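S-adenosyl-L-methionine methyl transferase (Ruegeria pomeroyi DSS-3, PDB 3IHT) binds S-adenosylmethionine and probably transfers its methyl group to an acceptor that is not identified. Local coordinates at residues A28-A33 against L109-L114; H56-H61 against R65-F70; P43-G48 against E101-T106. All coordinates share one frame; numbering follows the deposited sequence.

Interaction 1: A28-A33 against L109-L114; sequences ACLEHA and LVHADL. With SAM (S-adenosylmethionine), chain C.
Leu-109 opens the strand's side of the contact by placing CD1 3.7 Å from the CB of Ala-33, a methyl-to-methyl meeting on the inner face of helix 15-36. Its CG lies anti to the backbone N (chi1 172°), which carries the branch up from the sheet to the helix. Val-110 turns to the other face of the sheet, and His-111 comes back to the helix side. Leu-30 crosses the His-111 side chain at about a right angle: CD1 sits 3.9 Å from the ring centroid and only 5° off the normal, a CH-pi contact over the face, while CD2 reaches 3.7 Å from His-111 CD2 near the root of the ring. ND1 of the same ring is hydrogen-bonded to Glu-46 on the neighbouring strand 44-47. This is the Rossmann-like class I methyltransferase fold, in which helix 15-36 packs across a central parallel strand whose C-terminal end leads into the cofactor site. With an alanine at His-111, the Leu-30 methyls are likely to lose the flat surface they rest on, and Glu-46 OE1 its imidazole partner. Past the strand end, Asp-113 OD2 accepts a hydrogen bond of 2.8 Å from the amino N of S-adenosylmethionine, while Asp-113 OD1 is bonded to Ser-146. Leu-114 then lays CD2 3.7 Å from N9 of the cofactor, close to where ribose and adenine join.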
# COMPACT_ATOMS: atom_id res chain seq x y z
N ALA A 28 -0.85 13.86 1.55
CA ALA A 28 -1.20 15.27 1.21
C ALA A 28 -2.13 15.87 2.28
O ALA A 28 -1.88 16.96 2.79
CB ALA A 28 -1.85 15.34 -0.22
N CYS A 29 -3.15 15.11 2.65
CA CYS A 29 -4.16 15.56 3.63
C CYS A 29 -3.57 15.71 5.02
O CYS A 29 -3.83 16.69 5.71
CB CYS A 29 -5.37 14.64 3.63
SG CYS A 29 -6.37 14.84 2.14
N LEU A 30 -2.75 14.74 5.44
CA LEU A 30 -2.14 14.86 6.77
C LEU A 30 -1.14 15.99 6.89
O LEU A 30 -1.15 16.71 7.89
CB LEU A 30 -1.46 13.56 7.21
CG LEU A 30 -2.48 12.46 7.53
CD1 LEU A 30 -1.78 11.11 7.78
CD2 LEU A 30 -3.38 12.82 8.72
N GLU A 31 -0.29 16.19 5.89
CA GLU A 31 0.65 17.30 5.93
C GLU A 31 -0.08 18.64 5.97
O GLU A 31 0.25 19.54 6.76
CB GLU A 31 1.67 17.19 4.79
CG GLU A 31 2.69 16.05 5.03
CD GLU A 31 3.72 15.88 3.95
OE1 GLU A 31 3.88 16.80 3.14
OE2 GLU A 31 4.36 14.81 3.87
N HIS A 32 -1.14 18.74 5.17
CA HIS A 32 -1.98 19.93 5.16
C HIS A 32 -2.64 20.13 6.54
O HIS A 32 -2.60 21.22 7.09
CB HIS A 32 -3.04 19.80 4.06
CG HIS A 32 -4.02 20.94 4.01
ND1 HIS A 32 -3.65 22.24 3.73
CD2 HIS A 32 -5.36 20.96 4.20
CE1 HIS A 32 -4.72 23.02 3.76
NE2 HIS A 32 -5.77 22.26 4.01
N ALA A 33 -3.23 19.05 7.07
CA ALA A 33 -3.95 19.11 8.34
C ALA A 33 -3.03 19.48 9.52
O ALA A 33 -3.41 20.28 10.38
CB ALA A 33 -4.72 17.82 8.62
N LEU A 109 -6.11 17.05 16.04
CA LEU A 109 -6.15 16.36 14.75
C LEU A 109 -6.48 14.90 15.03
O LEU A 109 -5.80 14.26 15.84
CB LEU A 109 -4.79 16.47 14.03
CG LEU A 109 -4.55 15.68 12.76
CD1 LEU A 109 -5.63 15.97 11.67
CD2 LEU A 109 -3.16 15.94 12.21
N VAL A 110 -7.50 14.38 14.37
CA VAL A 110 -7.88 12.97 14.47
C VAL A 110 -7.79 12.39 13.06
O VAL A 110 -8.41 12.92 12.12
CB VAL A 110 -9.30 12.75 15.09
CG1 VAL A 110 -9.70 11.24 15.12
CG2 VAL A 110 -9.37 13.39 16.50
N HIS A 111 -6.96 11.35 12.91
CA HIS A 111 -6.76 10.66 11.64
C HIS A 111 -7.29 9.25 11.74
O HIS A 111 -6.92 8.52 12.67
CB HIS A 111 -5.28 10.60 11.25
CG HIS A 111 -5.05 9.78 10.02
ND1 HIS A 111 -4.18 8.70 9.97
CD2 HIS A 111 -5.60 9.87 8.78
CE1 HIS A 111 -4.24 8.15 8.77
NE2 HIS A 111 -5.12 8.82 8.03
N ALA A 112 -8.16 8.86 10.81
CA ALA A 112 -8.69 7.50 10.76
C ALA A 112 -8.40 6.84 9.42
O ALA A 112 -8.71 7.39 8.36
CB ALA A 112 -10.21 7.48 11.07
N ASP A 113 -7.82 5.64 9.49
CA ASP A 113 -7.64 4.77 8.34
C ASP A 113 -7.99 3.35 8.85
O ASP A 113 -7.12 2.52 9.07
CB ASP A 113 -6.19 4.86 7.83
CG ASP A 113 -5.93 4.05 6.58
OD1 ASP A 113 -6.86 3.88 5.74
OD2 ASP A 113 -4.75 3.55 6.43
N LEU A 114 -9.26 3.15 9.15
CA LEU A 114 -9.76 1.97 9.85
C LEU A 114 -10.31 0.90 8.90
O LEU A 114 -10.67 -0.20 9.35
CB LEU A 114 -10.84 2.40 10.85
CG LEU A 114 -10.32 3.25 12.03
CD1 LEU A 114 -11.43 4.24 12.55
CD2 LEU A 114 -9.81 2.32 13.13
N SAM C . -2.94 3.76 8.52
CA SAM C . -2.15 2.50 8.72
C SAM C . -0.78 2.56 8.00
O SAM C . 0.01 1.59 8.00
OXT SAM C . -0.50 3.58 7.32
CB SAM C . -2.96 1.24 8.32
CG SAM C . -4.14 0.90 9.25
SD SAM C . -5.00 -0.68 8.80
CE SAM C . -5.67 -0.17 7.19
C5' SAM C . -6.46 -0.54 9.92
C4' SAM C . -6.18 -0.73 11.40
O4' SAM C . -7.35 -0.32 12.14
C3' SAM C . -5.88 -2.17 11.82
O3' SAM C . -4.65 -2.28 12.54
C2' SAM C . -7.08 -2.60 12.65
O2' SAM C . -6.87 -3.58 13.68
C1' SAM C . -7.54 -1.26 13.20
N9 SAM C . -8.96 -1.28 13.63
C8 SAM C . -10.07 -1.52 12.83
N7 SAM C . -11.19 -1.43 13.59
C5 SAM C . -10.82 -1.15 14.87
C6 SAM C . -11.57 -0.95 16.03
N6 SAM C . -12.91 -1.07 16.04
N1 SAM C . -10.87 -0.63 17.19
C2 SAM C . -9.49 -0.54 17.23
N3 SAM C . -8.76 -0.76 16.07
C4 SAM C . -9.42 -1.04 14.91

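Interaction 2: H56-H61 against R65-F70; sequences HHLRQH and REIYVF
No ring enters the meeting of Ile-67 with Leu-58 and Arg-59. On the side of the helix turned away from the strand, one face of the His-57 ring carries CD2 of His-61, 3.5 Å above the plane and displaced toward the rim, while the edge of the His-61 ring meets His-57 O in plane. On the other face of the sheet from Ile-67, the Tyr-68 ring meets Phe-103 and the Phe-70 ring meets Tyr-45, each pair with planes at about 55°. CD1 of Ile-67 presses on the helix backbone, 3.7 Å from Leu-58 C and equally far from Arg-59 N, so the methyl lies against the peptide joining the two residues. CG1 anti to the carbonyl carbon (chi1 -56°) sends this longer branch to the helix. Leu-58 CB adds a side-chain contact 3.8 Å from Ile-67 CD1. The polar end of Arg-59 turns to Tyr-55, and across the dimer interface His-57 is hydrogen-bonded to Ser-14 of the second subunit. The contact closes the beta-alpha-beta unit 44-47, 53-61, 67-71. Made by a methyl on a peptide and a CB, it probably rests on dispersion and, on the Leu-58 side, on the exclusion of water, with little directional hold.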
# COMPACT_ATOMS: atom_id res chain seq x y z
N HIS A 56 4.22 6.48 11.36
CA HIS A 56 5.61 6.84 11.13
C HIS A 56 5.71 8.22 10.50
O HIS A 56 6.55 9.03 10.88
CB HIS A 56 6.28 5.80 10.24
CG HIS A 56 7.79 5.93 10.17
ND1 HIS A 56 8.43 6.66 9.19
CD2 HIS A 56 8.76 5.43 10.97
CE1 HIS A 56 9.74 6.59 9.38
NE2 HIS A 56 9.97 5.86 10.46
N HIS A 57 4.83 8.47 9.53
CA HIS A 57 4.77 9.77 8.85
C HIS A 57 4.41 10.89 9.83
O HIS A 57 5.05 11.95 9.83
CB HIS A 57 3.75 9.73 7.70
CG HIS A 57 3.97 10.80 6.68
ND1 HIS A 57 4.98 10.73 5.74
CD2 HIS A 57 3.36 12.00 6.49
CE1 HIS A 57 4.95 11.81 4.99
NE2 HIS A 57 3.99 12.61 5.43
N LEU A 58 3.41 10.65 10.68
CA LEU A 58 3.02 11.62 11.69
C LEU A 58 4.17 11.92 12.64
O LEU A 58 4.41 13.08 12.98
CB LEU A 58 1.81 11.14 12.50
CG LEU A 58 0.45 11.10 11.76
CD1 LEU A 58 -0.61 10.40 12.64
CD2 LEU A 58 -0.00 12.49 11.38
N ARG A 59 4.88 10.88 13.07
CA ARG A 59 6.01 11.07 13.98
C ARG A 59 7.07 11.98 13.36
O ARG A 59 7.71 12.75 14.07
CB ARG A 59 6.64 9.73 14.38
CG ARG A 59 5.76 8.82 15.22
CD ARG A 59 6.54 7.59 15.68
NE ARG A 59 7.82 7.94 16.32
CZ ARG A 59 8.03 7.99 17.63
NH1 ARG A 59 7.06 7.69 18.47
NH2 ARG A 59 9.23 8.32 18.10
N GLN A 60 7.27 11.90 12.04
CA GLN A 60 8.25 12.73 11.34
C GLN A 60 7.78 14.19 11.18
O GLN A 60 8.59 15.13 11.21
CB GLN A 60 8.55 12.11 9.96
CG GLN A 60 9.67 12.79 9.18
CD GLN A 60 10.19 11.94 8.01
OE1 GLN A 60 10.42 10.74 8.15
NE2 GLN A 60 10.41 12.58 6.88
N HIS A 61 6.47 14.40 10.99
CA HIS A 61 5.91 15.71 10.65
C HIS A 61 5.25 16.51 11.78
O HIS A 61 5.12 17.72 11.68
CB HIS A 61 4.94 15.54 9.47
CG HIS A 61 5.64 15.26 8.18
ND1 HIS A 61 5.93 16.25 7.27
CD2 HIS A 61 6.16 14.12 7.68
CE1 HIS A 61 6.61 15.72 6.26
NE2 HIS A 61 6.76 14.43 6.49
N ARG A 65 3.42 18.35 19.66
CA ARG A 65 2.17 17.69 20.06
C ARG A 65 2.45 16.20 20.24
O ARG A 65 3.30 15.64 19.55
CB ARG A 65 1.10 17.86 18.98
CG ARG A 65 0.51 19.24 18.93
CD ARG A 65 -0.55 19.33 17.83
NE ARG A 65 0.03 19.75 16.55
CZ ARG A 65 -0.67 19.84 15.43
NH1 ARG A 65 -1.94 19.48 15.42
NH2 ARG A 65 -0.09 20.28 14.31
N GLU A 66 1.71 15.59 21.15
CA GLU A 66 1.76 14.15 21.40
C GLU A 66 0.93 13.46 20.34
O GLU A 66 -0.02 14.06 19.81
CB GLU A 66 1.19 13.81 22.80
CG GLU A 66 1.79 14.58 23.97
CD GLU A 66 1.53 13.94 25.34
OE1 GLU A 66 0.36 13.88 25.79
OE2 GLU A 66 2.52 13.53 26.00
N ILE A 67 1.27 12.21 20.04
CA ILE A 67 0.44 11.38 19.14
C ILE A 67 -0.02 10.16 19.95
O ILE A 67 0.82 9.41 20.45
CB ILE A 67 1.15 10.91 17.87
CG1 ILE A 67 1.74 12.08 17.06
CG2 ILE A 67 0.16 10.01 17.01
CD1 ILE A 67 2.88 11.67 16.08
N TYR A 68 -1.33 9.99 20.14
CA TYR A 68 -1.89 8.77 20.74
C TYR A 68 -2.45 7.86 19.64
O TYR A 68 -3.12 8.33 18.68
CB TYR A 68 -2.99 9.08 21.74
CG TYR A 68 -2.51 9.72 22.99
CD1 TYR A 68 -2.28 11.09 23.02
CD2 TYR A 68 -2.21 8.97 24.13
CE1 TYR A 68 -1.80 11.70 24.17
CE2 TYR A 68 -1.70 9.58 25.27
CZ TYR A 68 -1.51 10.94 25.27
OH TYR A 68 -1.03 11.60 26.37
N VAL A 69 -2.14 6.57 19.77
CA VAL A 69 -2.51 5.55 18.81
C VAL A 69 -3.57 4.64 19.41
O VAL A 69 -3.38 4.10 20.49
CB VAL A 69 -1.25 4.72 18.37
CG1 VAL A 69 -1.64 3.59 17.46
CG2 VAL A 69 -0.24 5.60 17.68
N PHE A 70 -4.68 4.48 18.68
CA PHE A 70 -5.81 3.64 19.08
C PHE A 70 -5.76 2.38 18.23
O PHE A 70 -5.74 2.45 16.99
CB PHE A 70 -7.15 4.35 18.84
CG PHE A 70 -7.38 5.56 19.70
CD1 PHE A 70 -6.63 6.72 19.53
CD2 PHE A 70 -8.38 5.55 20.65
CE1 PHE A 70 -6.86 7.85 20.29
CE2 PHE A 70 -8.62 6.69 21.42
CZ PHE A 70 -7.88 7.82 21.24

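Interaction 3: P43-G48 against E101-T106; sequences PVYELG and ERFGAT. With SAM (S-adenosylmethionine), chain C.
Tyr-45 reaches from strand 44-47 to Phe-103 at the end of helix 92-103. With CG anti to the carbonyl carbon (chi1 -68°), CB starts toward that helix end and the ring follows, lying against Tyr-68. At the far end, CZ is 4.3 Å from Phe-103 CD2. The hydroxyl goes further: Tyr-45 OH lies 3.3 Å from Phe-103 CD2, at the edge of that ring and near its plane, and also close to Phe-103 CB. A water 2.6 Å from Tyr-45 OH, in the plane of the tyrosine ring, donates to Gly-104 O, so the phenol is tied through it to the turn leaving the helix. Gly-104 has a positive phi, and Thr-106 OG1 folds back to donate 2.9 Å to Phe-103 O, from 47° above the carbonyl plane. Beside this, Pro-43 CD packs 3.7 Å from Thr-106 O. At the strand's other end Gly-48 CA comes within 3.3 Å of the cofactor's O4', where a side chain would collide with the ribose. Strand 44-47 runs between strands 67-71 and 107-112, with Tyr-45 and Pro-43 reaching the turn that links helix 92-103 to strand 107-112.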
# COMPACT_ATOMS: atom_id res chain seq x y z
N PRO A 43 -3.46 16.87 21.50
CA PRO A 43 -2.83 15.76 20.78
C PRO A 43 -3.43 15.41 19.43
O PRO A 43 -4.53 15.83 19.07
CB PRO A 43 -3.02 14.57 21.74
CG PRO A 43 -4.19 14.89 22.50
CD PRO A 43 -4.15 16.41 22.71
N VAL A 44 -2.65 14.66 18.69
CA VAL A 44 -3.05 14.01 17.46
C VAL A 44 -3.47 12.60 17.82
O VAL A 44 -2.77 11.91 18.56
CB VAL A 44 -1.90 13.99 16.47
CG1 VAL A 44 -2.29 13.21 15.20
CG2 VAL A 44 -1.37 15.45 16.19
N TYR A 45 -4.64 12.19 17.34
CA TYR A 45 -5.13 10.83 17.54
C TYR A 45 -5.02 10.08 16.23
O TYR A 45 -5.53 10.54 15.20
CB TYR A 45 -6.60 10.77 18.02
CG TYR A 45 -6.91 11.29 19.42
CD1 TYR A 45 -5.89 11.62 20.33
CD2 TYR A 45 -8.23 11.45 19.84
CE1 TYR A 45 -6.16 12.11 21.59
CE2 TYR A 45 -8.52 11.91 21.14
CZ TYR A 45 -7.47 12.23 22.01
OH TYR A 45 -7.73 12.71 23.28
N GLU A 46 -4.38 8.91 16.27
CA GLU A 46 -4.23 8.02 15.11
C GLU A 46 -5.11 6.81 15.36
O GLU A 46 -4.82 6.01 16.25
CB GLU A 46 -2.75 7.62 14.98
CG GLU A 46 -2.43 6.52 13.97
CD GLU A 46 -2.50 6.97 12.52
OE1 GLU A 46 -3.03 8.08 12.27
OE2 GLU A 46 -2.02 6.23 11.64
N LEU A 47 -6.19 6.68 14.59
CA LEU A 47 -7.14 5.60 14.80
C LEU A 47 -6.80 4.47 13.84
O LEU A 47 -7.04 4.58 12.61
CB LEU A 47 -8.60 6.09 14.60
CG LEU A 47 -8.98 7.31 15.43
CD1 LEU A 47 -10.48 7.68 15.25
CD2 LEU A 47 -8.66 7.11 16.91
N GLY A 48 -6.28 3.38 14.38
CA GLY A 48 -5.82 2.26 13.56
C GLY A 48 -4.34 2.36 13.29
O GLY A 48 -3.88 3.24 12.58
N GLU A 101 -13.57 10.90 28.54
CA GLU A 101 -13.61 11.17 29.99
C GLU A 101 -12.23 11.59 30.51
O GLU A 101 -12.12 12.44 31.40
CB GLU A 101 -14.09 9.93 30.75
CG GLU A 101 -15.48 9.46 30.31
N ARG A 102 -11.19 11.01 29.95
CA ARG A 102 -9.82 11.25 30.37
C ARG A 102 -9.30 12.63 29.89
O ARG A 102 -8.78 13.41 30.70
CB ARG A 102 -8.96 10.10 29.83
CG ARG A 102 -7.52 10.05 30.23
CD ARG A 102 -6.81 8.90 29.48
NE ARG A 102 -5.37 8.93 29.68
CZ ARG A 102 -4.47 8.26 28.95
NH1 ARG A 102 -4.84 7.45 27.94
NH2 ARG A 102 -3.18 8.39 29.25
N PHE A 103 -9.46 12.94 28.61
CA PHE A 103 -8.82 14.09 27.97
C PHE A 103 -9.76 15.20 27.51
O PHE A 103 -9.30 16.29 27.19
CB PHE A 103 -7.97 13.68 26.74
CG PHE A 103 -6.75 12.86 27.05
CD1 PHE A 103 -6.04 13.01 28.25
CD2 PHE A 103 -6.28 11.96 26.12
CE1 PHE A 103 -4.89 12.23 28.49
CE2 PHE A 103 -5.14 11.19 26.35
CZ PHE A 103 -4.45 11.32 27.53
N GLY A 104 -11.06 14.92 27.44
CA GLY A 104 -12.04 15.88 26.94
C GLY A 104 -11.88 16.27 25.48
O GLY A 104 -11.21 15.59 24.69
N ALA A 105 -12.52 17.37 25.11
CA ALA A 105 -12.55 17.83 23.72
C ALA A 105 -11.31 18.63 23.36
O ALA A 105 -11.40 19.82 23.03
CB ALA A 105 -13.80 18.67 23.47
N THR A 106 -10.15 17.98 23.42
CA THR A 106 -8.87 18.66 23.28
C THR A 106 -8.03 18.21 22.11
O THR A 106 -6.93 18.73 21.91
CB THR A 106 -8.06 18.50 24.55
OG1 THR A 106 -7.90 17.11 24.83
CG2 THR A 106 -8.74 19.27 25.73
N SAM C . -2.94 3.76 8.52
CA SAM C . -2.15 2.50 8.72
C SAM C . -0.78 2.56 8.00
O SAM C . 0.01 1.59 8.00
OXT SAM C . -0.50 3.58 7.32
CB SAM C . -2.96 1.24 8.32
CG SAM C . -4.14 0.90 9.25
SD SAM C . -5.00 -0.68 8.80
CE SAM C . -5.67 -0.17 7.19
C5' SAM C . -6.46 -0.54 9.92
C4' SAM C . -6.18 -0.73 11.40
O4' SAM C . -7.35 -0.32 12.14
C3' SAM C . -5.88 -2.17 11.82
O3' SAM C . -4.65 -2.28 12.54
C2' SAM C . -7.08 -2.60 12.65
O2' SAM C . -6.87 -3.58 13.68
C1' SAM C . -7.54 -1.26 13.20
N9 SAM C . -8.96 -1.28 13.63
C8 SAM C . -10.07 -1.52 12.83
N7 SAM C . -11.19 -1.43 13.59
C5 SAM C . -10.82 -1.15 14.87
C6 SAM C . -11.57 -0.95 16.03
N6 SAM C . -12.91 -1.07 16.04
N1 SAM C . -10.87 -0.63 17.19
C2 SAM C . -9.49 -0.54 17.23
N3 SAM C . -8.76 -0.76 16.07
C4 SAM C . -9.42 -1.04 14.91
O HOH W 1 -10.20 13.04 23.97

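How the interactions relate
The three contacts share one mixed sheet, in which strand 44-47 lies between 67-71 and 107-112. Their centres are about 10 Å (interactions 1 and 2), 12 Å (2 and 3) and 14 Å (1 and 3) apart. Along the chain they enclose one another: 56-61 with 65-70 falls within the span of interaction 3, which falls within that of interaction 1. Helices 15-36 and 53-61 pack on each other and on one face of the sheet, joined by a probable hydrogen bond between Glu-31 and His-57, while helix 92-103 lies on the other face. Interactions 1 and 3 both reach S-adenosylmethionine, at the C-terminal ends of adjacent parallel strands, the usual cofactor site of this fold.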